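Local coordinates for modulator protein RSBR (Bacillus subtilis, PDB 2BNL) that regulates sigma-B in the stressosome in response to salt and heat stress, stimulating the RsbT kinase toward RsbS in vitro, at residues K82-A87 with T125-Q130; E43-E48 with V75-S80; Q9-N14 with D117-P122. All coordinates share one frame; numbering follows the deposited sequence.

Contact 1: residues K82-A87 with T125-Q130; sequences KFLATA and TEIFNQ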
ATOM      1  N   LYS A  82      -7.465   3.479   6.663  1.00 29.82           N
ATOM      2  CA  LYS A  82      -7.061   4.670   5.872  1.00 29.77           C
ATOM      3  C   LYS A  82      -5.831   5.328   6.526  1.00 28.48           C
ATOM      4  O   LYS A  82      -4.856   5.661   5.864  1.00 29.91           O
ATOM      5  CB  LYS A  82      -8.257   5.690   5.765  1.00 29.98           C
ATOM      6  CG  LYS A  82      -7.894   6.876   4.957  1.00 35.03           C
ATOM      7  CD  LYS A  82      -7.928   6.529   3.427  1.00 42.16           C
ATOM      8  CE  LYS A  82      -7.643   7.750   2.424  1.00 45.60           C
ATOM      9  NZ  LYS A  82      -7.853   7.637   0.845  1.00 41.09           N
ATOM     10  N   PHE A  83      -5.930   5.636   7.839  1.00 29.74           N
ATOM     11  CA  PHE A  83      -4.853   6.256   8.617  1.00 29.04           C
ATOM     12  C   PHE A  83      -3.601   5.375   8.617  1.00 30.59           C
ATOM     13  O   PHE A  83      -2.465   5.821   8.353  1.00 30.68           O
ATOM     14  CB  PHE A  83      -5.304   6.420  10.111  1.00 32.08           C
ATOM     15  CG  PHE A  83      -4.268   7.079  10.969  1.00 31.90           C
ATOM     16  CD1 PHE A  83      -4.267   8.451  11.125  1.00 34.23           C
ATOM     17  CD2 PHE A  83      -3.265   6.378  11.508  1.00 34.08           C
ATOM     18  CE1 PHE A  83      -3.212   9.094  11.913  1.00 36.60           C
ATOM     19  CE2 PHE A  83      -2.277   6.969  12.344  1.00 36.02           C
ATOM     20  CZ  PHE A  83      -2.238   8.362  12.500  1.00 32.01           C
ATOM     21  N   LEU A  84      -3.804   4.109   8.913  1.00 28.71           N
ATOM     22  CA  LEU A  84      -2.696   3.190   8.922  1.00 30.68           C
ATOM     23  C   LEU A  84      -1.991   3.124   7.590  1.00 29.97           C
ATOM     24  O   LEU A  84      -0.762   3.222   7.562  1.00 30.96           O
ATOM     25  CB  LEU A  84      -3.150   1.807   9.418  1.00 30.43           C
ATOM     26  CG  LEU A  84      -2.038   0.739   9.421  1.00 33.34           C
ATOM     27  CD1 LEU A  84      -0.997   1.144  10.419  1.00 35.46           C
ATOM     28  CD2 LEU A  84      -2.633  -0.488   9.837  1.00 39.01           C
ATOM     29  N   ALA A  85      -2.755   2.950   6.503  1.00 31.19           N
ATOM     30  CA  ALA A  85      -2.157   2.810   5.178  1.00 30.33           C
ATOM     31  C   ALA A  85      -1.511   4.127   4.740  1.00 30.07           C
ATOM     32  O   ALA A  85      -0.469   4.146   4.194  1.00 30.46           O
ATOM     33  CB  ALA A  85      -3.217   2.356   4.190  1.00 30.16           C
ATOM     34  N   THR A  86      -2.067   5.270   5.116  1.00 29.52           N
ATOM     35  CA  THR A  86      -1.413   6.537   4.828  1.00 29.38           C
ATOM     36  C   THR A  86      -0.105   6.680   5.566  1.00 29.60           C
ATOM     37  O   THR A  86       0.866   7.093   4.963  1.00 29.28           O
ATOM     38  CB  THR A  86      -2.392   7.722   5.127  1.00 29.48           C
ATOM     39  OG1 THR A  86      -3.639   7.466   4.455  1.00 28.64           O
ATOM     40  CG2 THR A  86      -1.776   9.135   4.773  1.00 31.93           C
ATOM     41  N   ALA A  87      -0.077   6.346   6.867  1.00 29.91           N
ATOM     42  CA  ALA A  87       1.099   6.366   7.668  1.00 30.65           C
ATOM     43  C   ALA A  87       2.224   5.514   7.173  1.00 31.39           C
ATOM     44  O   ALA A  87       3.383   5.928   7.042  1.00 31.63           O
ATOM     45  CB  ALA A  87       0.786   5.966   9.122  1.00 31.62           C
ATOM     46  N   THR A 125       1.700  -4.997   3.315  1.00 28.50           N
ATOM     47  CA  THR A 125       0.492  -5.761   2.833  1.00 28.72           C
ATOM     48  C   THR A 125       0.024  -6.764   3.896  1.00 28.02           C
ATOM     49  O   THR A 125      -1.145  -6.959   4.115  1.00 28.93           O
ATOM     50  CB  THR A 125       0.703  -6.455   1.500  1.00 28.07           C
ATOM     51  OG1 THR A 125       1.723  -7.456   1.607  1.00 32.98           O
ATOM     52  CG2 THR A 125       0.965  -5.473   0.389  1.00 31.86           C
ATOM     53  N   GLU A 126       0.962  -7.339   4.596  1.00 27.95           N
ATOM     54  CA  GLU A 126       0.658  -8.327   5.632  1.00 29.93           C
ATOM     55  C   GLU A 126       0.067  -7.577   6.840  1.00 26.73           C
ATOM     56  O   GLU A 126      -0.812  -8.055   7.526  1.00 28.77           O
ATOM     57  CB  GLU A 126       1.939  -9.002   6.053  1.00 30.20           C
ATOM     58  CG  GLU A 126       1.717 -10.231   6.893  1.00 36.58           C
ATOM     59  CD  GLU A 126       0.831 -11.266   6.185  1.00 42.71           C
ATOM     60  OE1 GLU A 126       1.053 -11.408   4.977  1.00 40.09           O
ATOM     61  OE2 GLU A 126      -0.135 -11.788   6.819  1.00 49.26           O
ATOM     62  N   ILE A 127       0.631  -6.449   7.172  1.00 28.78           N
ATOM     63  CA  ILE A 127      -0.029  -5.616   8.162  1.00 28.54           C
ATOM     64  C   ILE A 127      -1.485  -5.256   7.797  1.00 29.69           C
ATOM     65  O   ILE A 127      -2.420  -5.327   8.667  1.00 29.73           O
ATOM     66  CB  ILE A 127       0.830  -4.347   8.548  1.00 28.46           C
ATOM     67  CG1 ILE A 127       2.146  -4.705   9.215  1.00 29.39           C
ATOM     68  CG2 ILE A 127      -0.014  -3.343   9.402  1.00 29.87           C
ATOM     69  CD1 ILE A 127       3.129  -3.567   9.299  1.00 31.79           C
ATOM     70  N   PHE A 128      -1.700  -4.801   6.576  1.00 28.89           N
ATOM     71  CA  PHE A 128      -3.050  -4.438   6.158  1.00 28.04           C
ATOM     72  C   PHE A 128      -3.955  -5.703   6.331  1.00 28.09           C
ATOM     73  O   PHE A 128      -5.095  -5.627   6.784  1.00 26.27           O
ATOM     74  CB  PHE A 128      -3.098  -3.937   4.705  1.00 28.16           C
ATOM     75  CG  PHE A 128      -2.265  -2.749   4.412  1.00 29.81           C
ATOM     76  CD1 PHE A 128      -1.980  -1.819   5.385  1.00 33.60           C
ATOM     77  CD2 PHE A 128      -1.827  -2.516   3.170  1.00 33.78           C
ATOM     78  CE1 PHE A 128      -1.195  -0.716   5.099  1.00 34.78           C
ATOM     79  CE2 PHE A 128      -1.094  -1.380   2.845  1.00 34.90           C
ATOM     80  CZ  PHE A 128      -0.745  -0.500   3.873  1.00 33.39           C
ATOM     81  N   ASN A 129      -3.435  -6.863   5.871  1.00 28.25           N
ATOM     82  CA  ASN A 129      -4.222  -8.107   5.965  1.00 29.13           C
ATOM     83  C   ASN A 129      -4.663  -8.398   7.392  1.00 27.82           C
ATOM     84  O   ASN A 129      -5.783  -8.745   7.644  1.00 27.84           O
ATOM     85  CB  ASN A 129      -3.399  -9.242   5.373  1.00 29.47           C
ATOM     86  CG  ASN A 129      -4.215 -10.490   5.080  1.00 32.43           C
ATOM     87  OD1 ASN A 129      -5.240 -10.455   4.412  1.00 27.65           O
ATOM     88  ND2 ASN A 129      -3.761 -11.616   5.611  1.00 31.94           N
ATOM     89  N   GLN A 130      -3.741  -8.238   8.343  1.00 28.06           N
ATOM     90  CA  GLN A 130      -4.021  -8.596   9.790  1.00 29.14           C
ATOM     91  C   GLN A 130      -4.928  -7.568  10.416  1.00 29.05           C
ATOM     92  O   GLN A 130      -5.776  -7.888  11.197  1.00 29.62           O
ATOM     93  CB  GLN A 130      -2.704  -8.702  10.548  1.00 29.30           C
ATOM     94  CG  GLN A 130      -1.981  -9.992  10.240  1.00 30.22           C
ATOM     95  CD  GLN A 130      -2.802 -11.275  10.568  1.00 33.17           C
ATOM     96  OE1 GLN A 130      -3.392 -11.417  11.618  1.00 37.57           O
ATOM     97  NE2 GLN A 130      -2.710 -12.200   9.715  1.00 35.66           N
TER

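Contact 2: residues E43-E48 with V75-S80; sequences ENISKE and VQIGLS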
ATOM      1  N   GLU A  43       5.076   6.741  19.586  1.00 31.51           N
ATOM      2  CA  GLU A  43       6.419   6.188  19.674  1.00 32.62           C
ATOM      3  C   GLU A  43       6.439   4.636  19.736  1.00 32.69           C
ATOM      4  O   GLU A  43       7.220   3.996  19.096  1.00 30.21           O
ATOM      5  CB  GLU A  43       7.193   6.828  20.835  1.00 33.82           C
ATOM      6  CG  GLU A  43       8.595   6.302  20.979  1.00 41.32           C
ATOM      7  CD  GLU A  43       9.328   6.796  22.236  1.00 47.13           C
ATOM      8  OE1 GLU A  43       9.234   8.008  22.486  1.00 48.59           O
ATOM      9  OE2 GLU A  43       9.899   5.946  23.009  1.00 48.73           O
ATOM     10  N   ASN A  44       5.552   4.088  20.514  1.00 30.39           N
ATOM     11  CA  ASN A  44       5.455   2.665  20.701  1.00 31.56           C
ATOM     12  C   ASN A  44       5.035   1.955  19.412  1.00 31.11           C
ATOM     13  O   ASN A  44       5.469   0.867  19.127  1.00 29.33           O
ATOM     14  CB  ASN A  44       4.504   2.322  21.838  1.00 31.10           C
ATOM     15  CG  ASN A  44       5.079   2.547  23.195  1.00 33.57           C
ATOM     16  OD1 ASN A  44       6.185   3.029  23.383  1.00 34.18           O
ATOM     17  ND2 ASN A  44       4.263   2.288  24.175  1.00 30.98           N
ATOM     18  N   ILE A  45       4.148   2.575  18.670  1.00 31.70           N
ATOM     19  CA  ILE A  45       3.850   2.099  17.307  1.00 34.29           C
ATOM     20  C   ILE A  45       5.041   2.096  16.353  1.00 34.04           C
ATOM     21  O   ILE A  45       5.277   1.083  15.685  1.00 32.77           O
ATOM     22  CB  ILE A  45       2.699   2.923  16.640  1.00 35.41           C
ATOM     23  CG1 ILE A  45       1.391   2.673  17.372  1.00 37.11           C
ATOM     24  CG2 ILE A  45       2.619   2.582  15.163  1.00 36.71           C
ATOM     25  CD1 ILE A  45       0.382   3.706  17.126  1.00 38.38           C
ATOM     26  N   SER A  46       5.806   3.192  16.324  1.00 33.14           N
ATOM     27  CA  SER A  46       7.002   3.265  15.506  1.00 32.14           C
ATOM     28  C   SER A  46       8.003   2.233  15.922  1.00 31.84           C
ATOM     29  O   SER A  46       8.649   1.673  15.059  1.00 29.44           O
ATOM     30  CB  SER A  46       7.596   4.646  15.566  1.00 33.60           C
ATOM     31  OG  SER A  46       6.497   5.513  15.299  1.00 35.29           O
ATOM     32  N   LYS A  47       8.170   2.040  17.228  1.00 30.38           N
ATOM     33  CA  LYS A  47       9.120   1.062  17.732  1.00 31.51           C
ATOM     34  C   LYS A  47       8.686  -0.377  17.382  1.00 30.53           C
ATOM     35  O   LYS A  47       9.548  -1.175  17.019  1.00 33.03           O
ATOM     36  CB  LYS A  47       9.406   1.275  19.262  1.00 31.72           C
ATOM     37  CG  LYS A  47      10.238   0.146  19.886  1.00 36.14           C
ATOM     38  CD  LYS A  47      11.599   0.007  19.289  1.00 39.91           C
ATOM     39  CE  LYS A  47      12.572  -0.988  20.165  1.00 42.44           C
ATOM     40  NZ  LYS A  47      13.548  -1.649  19.275  1.00 44.05           N
ATOM     41  N   GLU A  48       7.427  -0.681  17.523  1.00 31.76           N
ATOM     42  CA  GLU A  48       6.871  -2.033  17.196  1.00 33.53           C
ATOM     43  C   GLU A  48       7.080  -2.247  15.713  1.00 32.67           C
ATOM     44  O   GLU A  48       7.380  -3.333  15.258  1.00 31.31           O
ATOM     45  CB  GLU A  48       5.372  -2.116  17.390  1.00 36.39           C
ATOM     46  CG  GLU A  48       4.802  -2.788  18.639  1.00 46.37           C
ATOM     47  CD  GLU A  48       3.240  -2.895  18.627  1.00 48.97           C
ATOM     48  OE1 GLU A  48       2.755  -4.074  18.533  1.00 47.20           O
ATOM     49  OE2 GLU A  48       2.509  -1.813  18.740  1.00 55.37           O
ATOM     50  N   VAL A  75      -6.272  -1.309  15.362  1.00 31.14           N
ATOM     51  CA  VAL A  75      -7.713  -1.442  15.454  1.00 31.77           C
ATOM     52  C   VAL A  75      -8.202  -0.997  16.806  1.00 32.44           C
ATOM     53  O   VAL A  75      -9.116  -0.138  16.848  1.00 30.77           O
ATOM     54  CB  VAL A  75      -8.160  -2.884  15.172  1.00 32.63           C
ATOM     55  CG1 VAL A  75      -9.745  -3.037  15.433  1.00 36.57           C
ATOM     56  CG2 VAL A  75      -7.786  -3.248  13.742  1.00 30.71           C
ATOM     57  N   GLN A  76      -7.628  -1.523  17.883  1.00 31.36           N
ATOM     58  CA  GLN A  76      -8.234  -1.338  19.215  1.00 33.48           C
ATOM     59  C   GLN A  76      -8.154   0.102  19.697  1.00 33.14           C
ATOM     60  O   GLN A  76      -9.030   0.527  20.431  1.00 33.43           O
ATOM     61  CB  GLN A  76      -7.684  -2.291  20.231  1.00 32.44           C
ATOM     62  CG  GLN A  76      -8.097  -3.702  19.761  1.00 36.88           C
ATOM     63  CD  GLN A  76      -7.769  -4.795  20.722  1.00 42.35           C
ATOM     64  OE1 GLN A  76      -8.408  -5.888  20.694  1.00 49.98           O
ATOM     65  NE2 GLN A  76      -6.794  -4.561  21.544  1.00 39.95           N
ATOM     66  N   ILE A  77      -7.088   0.802  19.270  1.00 33.95           N
ATOM     67  CA  ILE A  77      -6.862   2.185  19.655  1.00 34.34           C
ATOM     68  C   ILE A  77      -7.592   3.101  18.747  1.00 33.57           C
ATOM     69  O   ILE A  77      -7.514   4.258  19.002  1.00 31.18           O
ATOM     70  CB  ILE A  77      -5.346   2.554  19.887  1.00 33.06           C
ATOM     71  CG1 ILE A  77      -4.592   2.611  18.531  1.00 33.73           C
ATOM     72  CG2 ILE A  77      -4.734   1.603  21.008  1.00 34.50           C
ATOM     73  CD1 ILE A  77      -3.114   3.057  18.541  1.00 34.89           C
ATOM     74  N   GLY A  78      -8.280   2.616  17.689  1.00 32.94           N
ATOM     75  CA  GLY A  78      -9.103   3.527  16.866  1.00 35.21           C
ATOM     76  C   GLY A  78      -8.399   4.120  15.631  1.00 34.72           C
ATOM     77  O   GLY A  78      -8.902   5.060  15.019  1.00 35.22           O
ATOM     78  N   LEU A  79      -7.239   3.603  15.250  1.00 33.07           N
ATOM     79  CA  LEU A  79      -6.625   4.010  13.936  1.00 32.43           C
ATOM     80  C   LEU A  79      -7.435   3.315  12.834  1.00 32.88           C
ATOM     81  O   LEU A  79      -7.668   2.140  12.893  1.00 32.92           O
ATOM     82  CB  LEU A  79      -5.169   3.659  13.822  1.00 32.08           C
ATOM     83  CG  LEU A  79      -4.281   4.128  14.979  1.00 35.92           C
ATOM     84  CD1 LEU A  79      -2.862   3.682  14.512  1.00 35.35           C
ATOM     85  CD2 LEU A  79      -4.432   5.644  15.222  1.00 39.11           C
ATOM     86  N   SER A  80      -7.932   4.070  11.869  1.00 32.85           N
ATOM     87  CA  SER A  80      -8.553   3.461  10.671  1.00 31.73           C
ATOM     88  C   SER A  80      -7.541   2.871   9.762  1.00 28.98           C
ATOM     89  O   SER A  80      -6.342   3.129   9.871  1.00 28.75           O
ATOM     90  CB  SER A  80      -9.311   4.532   9.883  1.00 33.63           C
ATOM     91  OG  SER A  80      -8.474   5.557   9.416  1.00 31.91           O
TER

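Contact 3: residues Q9-N14 with D117-P122; sequences QFIAEN and DRFFSP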
ATOM      1  N   GLN A   9      20.296  -2.690   6.300  1.00 32.12           N
ATOM      2  CA  GLN A   9      21.438  -2.076   6.952  1.00 33.48           C
ATOM      3  C   GLN A   9      21.275  -0.609   7.314  1.00 31.07           C
ATOM      4  O   GLN A   9      21.666  -0.186   8.360  1.00 29.87           O
ATOM      5  CB  GLN A   9      22.665  -2.299   6.119  1.00 35.48           C
ATOM      6  CG  GLN A   9      23.712  -1.240   6.307  1.00 45.24           C
ATOM      7  CD  GLN A   9      24.978  -1.409   5.426  1.00 52.34           C
ATOM      8  OE1 GLN A   9      24.948  -1.546   4.156  1.00 60.81           O
ATOM      9  NE2 GLN A   9      26.069  -1.389   6.102  1.00 48.77           N
ATOM     10  N   PHE A  10      20.606   0.152   6.457  1.00 32.19           N
ATOM     11  CA  PHE A  10      20.376   1.508   6.755  1.00 31.58           C
ATOM     12  C   PHE A  10      19.417   1.639   7.910  1.00 30.26           C
ATOM     13  O   PHE A  10      19.629   2.426   8.807  1.00 32.34           O
ATOM     14  CB  PHE A  10      19.889   2.273   5.491  1.00 32.74           C
ATOM     15  CG  PHE A  10      19.756   3.725   5.722  1.00 32.06           C
ATOM     16  CD1 PHE A  10      20.793   4.591   5.394  1.00 36.33           C
ATOM     17  CD2 PHE A  10      18.627   4.240   6.326  1.00 35.87           C
ATOM     18  CE1 PHE A  10      20.643   5.963   5.649  1.00 40.07           C
ATOM     19  CE2 PHE A  10      18.495   5.603   6.596  1.00 38.82           C
ATOM     20  CZ  PHE A  10      19.486   6.462   6.256  1.00 35.21           C
ATOM     21  N   ILE A  11      18.371   0.840   7.947  1.00 32.61           N
ATOM     22  CA  ILE A  11      17.461   0.849   9.089  1.00 31.00           C
ATOM     23  C   ILE A  11      18.188   0.469  10.336  1.00 30.29           C
ATOM     24  O   ILE A  11      18.036   1.196  11.334  1.00 28.99           O
ATOM     25  CB  ILE A  11      16.219  -0.042   8.883  1.00 30.62           C
ATOM     26  CG1 ILE A  11      15.441   0.463   7.648  1.00 33.67           C
ATOM     27  CG2 ILE A  11      15.339  -0.186  10.200  1.00 30.63           C
ATOM     28  CD1 ILE A  11      14.503  -0.677   7.093  1.00 32.15           C
ATOM     29  N   ALA A  12      18.983  -0.642  10.320  1.00 28.16           N
ATOM     30  CA  ALA A  12      19.722  -1.082  11.493  1.00 28.51           C
ATOM     31  C   ALA A  12      20.650   0.023  12.049  1.00 30.19           C
ATOM     32  O   ALA A  12      20.736   0.146  13.259  1.00 30.14           O
ATOM     33  CB  ALA A  12      20.511  -2.327  11.228  1.00 29.76           C
ATOM     34  N   GLU A  13      21.291   0.821  11.169  1.00 30.86           N
ATOM     35  CA  GLU A  13      22.249   1.832  11.554  1.00 32.28           C
ATOM     36  C   GLU A  13      21.640   3.173  11.938  1.00 32.97           C
ATOM     37  O   GLU A  13      22.334   3.976  12.441  1.00 30.45           O
ATOM     38  CB  GLU A  13      23.276   2.065  10.434  1.00 34.96           C
ATOM     39  CG  GLU A  13      24.125   0.880  10.314  1.00 38.83           C
ATOM     40  CD  GLU A  13      24.893   0.785   9.021  1.00 48.69           C
ATOM     41  OE1 GLU A  13      24.723   1.676   8.127  1.00 49.75           O
ATOM     42  OE2 GLU A  13      25.622  -0.261   8.890  1.00 48.18           O
ATOM     43  N   ASN A  14      20.336   3.332  11.767  1.00 32.17           N
ATOM     44  CA  ASN A  14      19.666   4.643  11.929  1.00 33.57           C
ATOM     45  C   ASN A  14      18.399   4.509  12.721  1.00 33.37           C
ATOM     46  O   ASN A  14      17.419   5.179  12.433  1.00 31.13           O
ATOM     47  CB  ASN A  14      19.403   5.211  10.538  1.00 33.46           C
ATOM     48  CG  ASN A  14      20.748   5.570   9.801  1.00 32.55           C
ATOM     49  OD1 ASN A  14      21.369   6.589  10.122  1.00 39.96           O
ATOM     50  ND2 ASN A  14      21.175   4.732   8.821  1.00 30.75           N
ATOM     51  N   ASP A 117      10.889  -0.466  -1.878  1.00 29.79           N
ATOM     52  CA  ASP A 117       9.560  -1.063  -2.151  1.00 31.80           C
ATOM     53  C   ASP A 117       9.662  -2.619  -1.922  1.00 31.30           C
ATOM     54  O   ASP A 117       8.811  -3.226  -1.323  1.00 30.79           O
ATOM     55  CB  ASP A 117       9.185  -0.762  -3.602  1.00 32.25           C
ATOM     56  CG  ASP A 117       7.895  -1.414  -4.026  1.00 36.96           C
ATOM     57  OD1 ASP A 117       6.868  -0.895  -3.633  1.00 40.15           O
ATOM     58  OD2 ASP A 117       7.967  -2.483  -4.639  1.00 35.85           O
ATOM     59  N   ARG A 118      10.705  -3.195  -2.455  1.00 29.87           N
ATOM     60  CA  ARG A 118      10.929  -4.635  -2.327  1.00 33.94           C
ATOM     61  C   ARG A 118      10.904  -5.123  -0.856  1.00 32.24           C
ATOM     62  O   ARG A 118      10.399  -6.190  -0.516  1.00 31.99           O
ATOM     63  CB  ARG A 118      12.231  -4.955  -2.929  1.00 34.70           C
ATOM     64  CG  ARG A 118      12.240  -6.241  -3.525  1.00 45.81           C
ATOM     65  CD  ARG A 118      13.636  -6.720  -3.859  1.00 54.85           C
ATOM     66  NE  ARG A 118      13.579  -8.202  -3.729  1.00 61.18           N
ATOM     67  CZ  ARG A 118      13.956  -8.919  -2.669  1.00 59.43           C
ATOM     68  NH1 ARG A 118      14.503  -8.361  -1.629  1.00 50.01           N
ATOM     69  NH2 ARG A 118      13.803 -10.241  -2.687  1.00 65.29           N
ATOM     70  N   PHE A 119      11.554  -4.360  -0.007  1.00 31.33           N
ATOM     71  CA  PHE A 119      11.608  -4.666   1.431  1.00 29.87           C
ATOM     72  C   PHE A 119      10.280  -4.443   2.159  1.00 29.95           C
ATOM     73  O   PHE A 119       9.818  -5.298   2.891  1.00 30.84           O
ATOM     74  CB  PHE A 119      12.750  -3.910   2.038  1.00 29.41           C
ATOM     75  CG  PHE A 119      12.908  -4.115   3.487  1.00 31.05           C
ATOM     76  CD1 PHE A 119      13.310  -5.313   3.978  1.00 41.04           C
ATOM     77  CD2 PHE A 119      12.487  -3.117   4.387  1.00 31.39           C
ATOM     78  CE1 PHE A 119      13.468  -5.511   5.410  1.00 41.29           C
ATOM     79  CE2 PHE A 119      12.566  -3.309   5.735  1.00 36.44           C
ATOM     80  CZ  PHE A 119      13.091  -4.484   6.269  1.00 34.87           C
ATOM     81  N   PHE A 120       9.664  -3.265   1.975  1.00 30.14           N
ATOM     82  CA  PHE A 120       8.524  -2.840   2.740  1.00 29.53           C
ATOM     83  C   PHE A 120       7.200  -3.371   2.245  1.00 30.37           C
ATOM     84  O   PHE A 120       6.329  -3.653   3.055  1.00 30.78           O
ATOM     85  CB  PHE A 120       8.462  -1.288   2.662  1.00 31.06           C
ATOM     86  CG  PHE A 120       9.340  -0.622   3.654  1.00 31.57           C
ATOM     87  CD1 PHE A 120       8.940  -0.467   4.972  1.00 29.23           C
ATOM     88  CD2 PHE A 120      10.647  -0.220   3.319  1.00 31.22           C
ATOM     89  CE1 PHE A 120       9.808   0.235   5.890  1.00 29.98           C
ATOM     90  CE2 PHE A 120      11.453   0.435   4.297  1.00 34.50           C
ATOM     91  CZ  PHE A 120      11.025   0.611   5.548  1.00 34.10           C
ATOM     92  N   SER A 121       7.040  -3.500   0.912  1.00 30.11           N
ATOM     93  CA  SER A 121       5.733  -3.821   0.330  1.00 31.61           C
ATOM     94  C   SER A 121       5.088  -5.105   0.948  1.00 30.59           C
ATOM     95  O   SER A 121       4.029  -5.031   1.490  1.00 30.20           O
ATOM     96  CB  SER A 121       5.763  -3.944  -1.244  1.00 30.86           C
ATOM     97  OG  SER A 121       4.442  -3.999  -1.705  1.00 32.31           O
ATOM     98  N   PRO A 122       5.807  -6.232   0.965  1.00 29.33           N
ATOM     99  CA  PRO A 122       5.200  -7.451   1.613  1.00 29.77           C
ATOM    100  C   PRO A 122       4.901  -7.361   3.147  1.00 29.44           C
ATOM    101  O   PRO A 122       3.973  -7.973   3.664  1.00 30.03           O
ATOM    102  CB  PRO A 122       6.233  -8.550   1.298  1.00 29.55           C
ATOM    103  CG  PRO A 122       7.527  -7.855   1.009  1.00 33.84           C
ATOM    104  CD  PRO A 122       7.187  -6.456   0.477  1.00 30.66           C
TER

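Contact 1: residues K82-A87 with T125-Q130
Phe128 brings the CE1 and CZ atoms of its ring against Ala85, and one residue earlier Ile127 meets Leu84, giving helices 81-100 and 109-135 two neighbouring hydrophobic touches. The phenyl ring approaches the alanine obliquely. Its CE1 lies 3.7 Å from Ala85 CA, and Phe128 CZ is 3.8 Å from Ala85 CB, so backbone and methyl carbon share the same part of the ring. What carries the ring there is the torsion of Phe128, with CG beside the backbone N and anti to the carbonyl carbon (chi1 -59°); although its CB does not point straight at helix 81-100, the far end of the ring comes close to it. The small alanine side chain allows this approach, with CA atoms of Ala85 and Phe128 7.4 Å apart.

Leu84 and Ile127 do point at each other's segment, and their side chains cross at about a right angle. The touch is made by branch methyls, Leu84 CD2 to Ile127 CG2 at 3.9 Å. Leu84 extends with CG opposite its backbone N (chi1 178°), which carries CD2 out to Ile127. Leu88, further along helix 81-100, packs on both Ile127 and Phe128, while Met81 adds to the surroundings of the ring.

The neighbouring faces of the two helices meet the second subunit: between the chains, Lys82 NZ forms a salt bridge with Glu126 OE1 of the second subunit, and the reciprocal bridge is also made, while Ala85 packs on Thr125 of the other chain. The buried seam within the chain thus lies beside the dimer interface. This pairing of the last two long helices, with both also serving dimerisation, is consistent with the globin fold of this nonheme N-terminal domain, in which they probably correspond to the G and H helices.

Contact 2: residues E43-E48 with V75-S80
Lys47 N donates to Glu43 O at 2.9 Å, one of the regular helical bonds that hold the turn carrying Ile45, the residue of helix 39-54 that meets Ile77 and Leu79. Those partners flank Gly78, where helix 64-76 ends in a Schellman motif. Gly78 has a positive phi of 93°, at which a side chain would press on the carbonyl O of Ile77, and its N bonds back to Val75 O at 3.0 Å. The reversal brings Ile77 and Leu79 round to the same partner.

Ile45 reaches both residues tip to tip through its CD1. Ile77 comes from the other direction with CG1 placed between its own backbone N and carbonyl carbon (chi1 72°), a crowded position that nevertheless aims the chain end at helix 39-54. Leu79 and Ile45 are buried, whereas Ile77 stays partly exposed. Hydroxyls tie down the turn as well: Tyr35 OH bonds to Ile77 O and Tyr131 OH to Leu79 O. Beyond the turn, Ser80 OG caps the N of Phe83 at the start of helix 81-100.

Three methyls finish the junction as a nearly equilateral triangle: Ile45 CD1 lies 3.8 Å from Ile77 CD1 and 4.2 Å from Leu79 CD1, and Ile77 CD1 is 4.1 Å from Leu79 CD1.

Contact 3: residues Q9-N14 with D117-P122
The short N-terminal helix 5-13 packs on the long last helix 109-135 of the globin domain, and within residues 9-14 it is Ile11 that carries this packing, its tip facing two consecutive phenylalanines, Phe119 and Phe120. Ile11 CD1 does all the touching: it comes within 3.5 Å of Phe119 CE2 and 4.0 Å of Phe120 CZ. Both rings receive the methyl obliquely, with the aromatic side chains coming from the direction opposite to the isoleucine.

Different first torsions help to bring the two neighbouring phenyl rings together. Phe119 places CG opposite its backbone N (chi1 179°), and Phe120 places CG beside its N (chi1 -84°). Phe119 CD2 sits 3.6 Å above one face of the Phe120 ring, offset toward its rim, while Phe120 CD2 lies in the plane of the Phe119 ring at its edge. Each ring probably limits the rotation of the other. Val7, one turn before Ile11, packs on both rings, and Leu53 of helix 39-54 touches Ile11 and Phe120.

At the end of helix 5-13 the polar groups turn to one another. Asn14 ND2 bonds to Phe10 O at 2.8 Å, with the acceptor close to the amide plane, and the same nitrogen lies 3.2 Å above the Phe10 ring over its centre. Although Asn14 stands right before helix 15-30, its side chain makes no capping bond there. Closer to the solvent, Gln9 NE2 bonds to Glu13 OE2 at 3.0 Å, on the syn side of the carboxylate.

Across the two segments only hydrocarbon meets hydrocarbon: a single methyl against two obliquely met rings, all three residues buried. Such a contact has no directional bond to fix its geometry, and it relies on shape and on exclusion of water.

From the N terminus, helix 5-13 opens contact 3, which closes only at residues 117-122 of helix 109-135 and so encloses most of the chain. Contact 2 is nested inside it, closing the loop from helix 39-54 to the end of helix 64-76. Directly afterwards helix 81-100 opens contact 1, in series with contact 2; its partner at 125-130 lies beyond contact 3's second segment, so contacts 1 and 3 cross. These two share helix 109-135 but lie on opposite sides of the chain's centre, their centres about 17 Å apart, and both touch the second subunit. Together the three tie five of the six helices into one domain.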